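Long-range contact in cycloalternan-forming enzyme (Listeria monocytogenes serovar 1/2a, PDB 5F7U), which is a multidomain glycoside hydrolase family 31 protein with beta-rich N-terminal domains, a TIM barrel and a C-terminal family 6 carbohydrate-binding module: residues A[5-13]-A[105-113]. The protein carries 1 engineered substitution. Residues are numbered along the deposited sequence; the frame is centred on the assembly and turned at random.
Sequences DGEYHSPYG and AYESGPFTF. With GLC (alpha-D-glucopyranose), chain E.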
# COMPACT_ATOMS: atom_id res chain seq x y z
N ASP A 5 40.77 11.97 -31.14
CA ASP A 5 39.79 11.50 -32.14
C ASP A 5 38.32 11.79 -31.76
O ASP A 5 37.41 11.32 -32.42
CB ASP A 5 40.02 10.04 -32.57
CG ASP A 5 40.11 9.09 -31.40
OD1 ASP A 5 39.05 8.54 -31.03
OD2 ASP A 5 41.23 8.87 -30.87
N GLY A 6 38.10 12.61 -30.73
CA GLY A 6 36.76 13.14 -30.54
C GLY A 6 36.56 14.21 -29.50
O GLY A 6 37.48 14.56 -28.78
N GLU A 7 35.33 14.74 -29.49
CA GLU A 7 34.86 15.72 -28.53
C GLU A 7 33.42 15.36 -28.21
O GLU A 7 32.71 14.85 -29.08
CB GLU A 7 34.95 17.13 -29.15
CG GLU A 7 34.38 18.29 -28.32
CD GLU A 7 32.85 18.39 -28.34
OE1 GLU A 7 32.19 17.80 -29.24
OE2 GLU A 7 32.29 19.04 -27.43
N TYR A 8 32.97 15.67 -26.99
CA TYR A 8 31.58 15.43 -26.62
C TYR A 8 31.08 16.34 -25.51
O TYR A 8 31.74 16.50 -24.48
CB TYR A 8 31.42 13.96 -26.26
CG TYR A 8 30.02 13.54 -25.89
CD1 TYR A 8 29.10 13.17 -26.87
CD2 TYR A 8 29.62 13.51 -24.54
CE1 TYR A 8 27.82 12.78 -26.51
CE2 TYR A 8 28.33 13.11 -24.18
CZ TYR A 8 27.45 12.74 -25.17
OH TYR A 8 26.17 12.35 -24.81
N HIS A 9 29.90 16.91 -25.73
CA HIS A 9 29.14 17.62 -24.70
C HIS A 9 27.67 17.30 -24.99
O HIS A 9 27.28 17.22 -26.15
CB HIS A 9 29.41 19.14 -24.74
CG HIS A 9 28.41 19.96 -23.97
ND1 HIS A 9 28.46 20.13 -22.60
CD2 HIS A 9 27.32 20.65 -24.39
CE1 HIS A 9 27.45 20.88 -22.21
NE2 HIS A 9 26.74 21.21 -23.28
N SER A 10 26.89 17.08 -23.93
CA SER A 10 25.45 16.85 -24.08
C SER A 10 24.81 17.45 -22.84
O SER A 10 24.99 16.91 -21.75
CB SER A 10 25.16 15.34 -24.19
OG SER A 10 23.82 15.14 -24.64
N PRO A 11 24.06 18.56 -23.00
CA PRO A 11 23.75 19.41 -21.85
C PRO A 11 22.96 18.75 -20.72
O PRO A 11 23.15 19.10 -19.56
CB PRO A 11 22.94 20.57 -22.46
CG PRO A 11 22.47 20.07 -23.78
CD PRO A 11 23.58 19.16 -24.26
N TYR A 12 22.07 17.83 -21.06
CA TYR A 12 21.25 17.19 -20.03
C TYR A 12 21.75 15.83 -19.56
O TYR A 12 21.18 15.28 -18.61
CB TYR A 12 19.79 17.08 -20.47
CG TYR A 12 19.23 18.40 -20.95
CD1 TYR A 12 18.95 19.46 -20.05
CD2 TYR A 12 18.97 18.59 -22.30
CE1 TYR A 12 18.43 20.68 -20.52
CE2 TYR A 12 18.44 19.79 -22.78
CZ TYR A 12 18.18 20.81 -21.89
OH TYR A 12 17.65 21.98 -22.42
N GLY A 13 22.77 15.27 -20.24
CA GLY A 13 23.24 13.91 -19.93
C GLY A 13 22.10 12.91 -20.11
O GLY A 13 21.39 12.96 -21.11
N ALA A 105 38.31 20.03 -36.47
CA ALA A 105 37.53 20.28 -35.25
C ALA A 105 36.42 19.26 -35.10
O ALA A 105 35.73 18.94 -36.07
CB ALA A 105 36.98 21.70 -35.20
N TYR A 106 36.27 18.72 -33.89
CA TYR A 106 35.12 17.88 -33.57
C TYR A 106 34.18 18.76 -32.76
O TYR A 106 34.65 19.57 -31.96
CB TYR A 106 35.55 16.67 -32.74
CG TYR A 106 36.52 15.79 -33.47
CD1 TYR A 106 36.06 14.80 -34.34
CD2 TYR A 106 37.90 15.95 -33.32
CE1 TYR A 106 36.94 13.99 -35.04
CE2 TYR A 106 38.80 15.14 -34.02
CZ TYR A 106 38.30 14.16 -34.87
OH TYR A 106 39.17 13.35 -35.57
N GLU A 107 32.88 18.59 -32.95
CA GLU A 107 31.90 19.48 -32.31
C GLU A 107 30.66 18.77 -31.78
O GLU A 107 30.34 17.65 -32.20
CB GLU A 107 31.49 20.63 -33.25
CG GLU A 107 30.87 20.19 -34.56
CD GLU A 107 30.33 21.36 -35.37
OE1 GLU A 107 29.09 21.48 -35.51
OE2 GLU A 107 31.15 22.20 -35.82
N SER A 108 30.00 19.42 -30.83
CA SER A 108 28.68 19.00 -30.37
C SER A 108 27.74 20.19 -30.44
O SER A 108 28.12 21.32 -30.13
CB SER A 108 28.74 18.48 -28.94
OG SER A 108 29.59 17.35 -28.84
N GLY A 109 26.51 19.92 -30.84
CA GLY A 109 25.48 20.96 -30.92
C GLY A 109 25.00 21.20 -32.34
O GLY A 109 25.29 20.39 -33.22
N PRO A 110 24.29 22.31 -32.58
CA PRO A 110 24.04 23.37 -31.59
C PRO A 110 23.02 23.00 -30.51
O PRO A 110 22.20 22.12 -30.73
CB PRO A 110 23.47 24.51 -32.44
CG PRO A 110 22.84 23.82 -33.60
CD PRO A 110 23.74 22.66 -33.91
N PHE A 111 23.12 23.66 -29.36
CA PHE A 111 22.17 23.52 -28.26
C PHE A 111 21.60 24.89 -27.89
O PHE A 111 22.33 25.89 -27.85
CB PHE A 111 22.85 22.89 -27.03
CG PHE A 111 23.55 21.59 -27.32
CD1 PHE A 111 22.82 20.41 -27.54
CD2 PHE A 111 24.95 21.54 -27.35
CE1 PHE A 111 23.48 19.20 -27.78
CE2 PHE A 111 25.62 20.33 -27.59
CZ PHE A 111 24.88 19.17 -27.80
N THR A 112 20.30 24.94 -27.63
CA THR A 112 19.67 26.21 -27.28
C THR A 112 19.09 26.11 -25.88
O THR A 112 18.56 25.07 -25.51
CB THR A 112 18.58 26.60 -28.32
OG1 THR A 112 19.19 26.82 -29.59
CG2 THR A 112 17.80 27.89 -27.90
N PHE A 113 19.24 27.19 -25.10
CA PHE A 113 18.44 27.32 -23.87
C PHE A 113 17.85 28.71 -23.76
O PHE A 113 18.39 29.67 -24.33
CB PHE A 113 19.21 26.91 -22.59
CG PHE A 113 20.44 27.76 -22.26
CD1 PHE A 113 20.34 28.92 -21.49
CD2 PHE A 113 21.71 27.34 -22.68
CE1 PHE A 113 21.48 29.66 -21.16
CE2 PHE A 113 22.86 28.07 -22.35
CZ PHE A 113 22.74 29.24 -21.59
C1 GLC E . 32.12 9.66 -25.67
C2 GLC E . 31.37 9.96 -24.37
C3 GLC E . 30.11 9.07 -24.29
C4 GLC E . 29.22 9.28 -25.52
C5 GLC E . 30.02 9.09 -26.83
C6 GLC E . 29.21 9.51 -28.05
O2 GLC E . 32.23 9.76 -23.25
O3 GLC E . 29.37 9.31 -23.10
O4 GLC E . 28.12 8.38 -25.46
O5 GLC E . 31.26 9.84 -26.81
O6 GLC E . 29.65 8.78 -29.19
O HOH W 1 31.92 15.45 -31.79
O HOH W 2 19.97 22.85 -24.68
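The hydroxyl OG of Ser108 donates to OE1 of Glu7 at 2.7 Å, on the syn lone pair, and the same OG accepts a hydrogen bond from the backbone N of His9 at 3.2 Å. Glu7 reaches it with CG anti to the backbone N (chi1 175°) and a bend at chi2; its OE2 turns away to Thr96, so both carboxylate oxygens are bonded. A water lies between Glu7 O and Glu107 O, within hydrogen-bonding distance of both.

Aromatic rings pack on both sides of this polar group. The Tyr106 ring lies flat under the backbone of 5-13: Gly6 CA sits over its face, 4.1 Å from the centroid, a CH-pi contact, and Asp5 O lies over the same face. Phe111 receives Pro11 CD over its centre, 3.6 Å from the centroid, while Gly109 CA covers the opposite face. His9 meets Phe111 in an offset edge-to-face pair, planes at 74°, its CD2 3.6 Å from Phe111 CE2. The imidazole's orientation is fixed further by hydrogen bonds between ND1 and Asn39 O and between NE2 and the hydroxyl of Tyr94.

Tyr8, whose side chain points away from 105-113, lays one ring face against alpha-D-glucopyranose, with C4 over the ring centre, in a glycan pocket shared with Trp43, Asn75 and Asn76. Strands 6-8 and 106-113 run nearly parallel (19°), but their axes come no closer than 5.8 Å and side chains bridge them, consistent with sheet edges meeting in an E-set beta-sandwich. Strand 6-8 pairs instead with antiparallel strand 36-43, through a classic bulge of Asp5 and Gly6 opposite Trp43, whereas strand 106-129 pairs with strand 91-100.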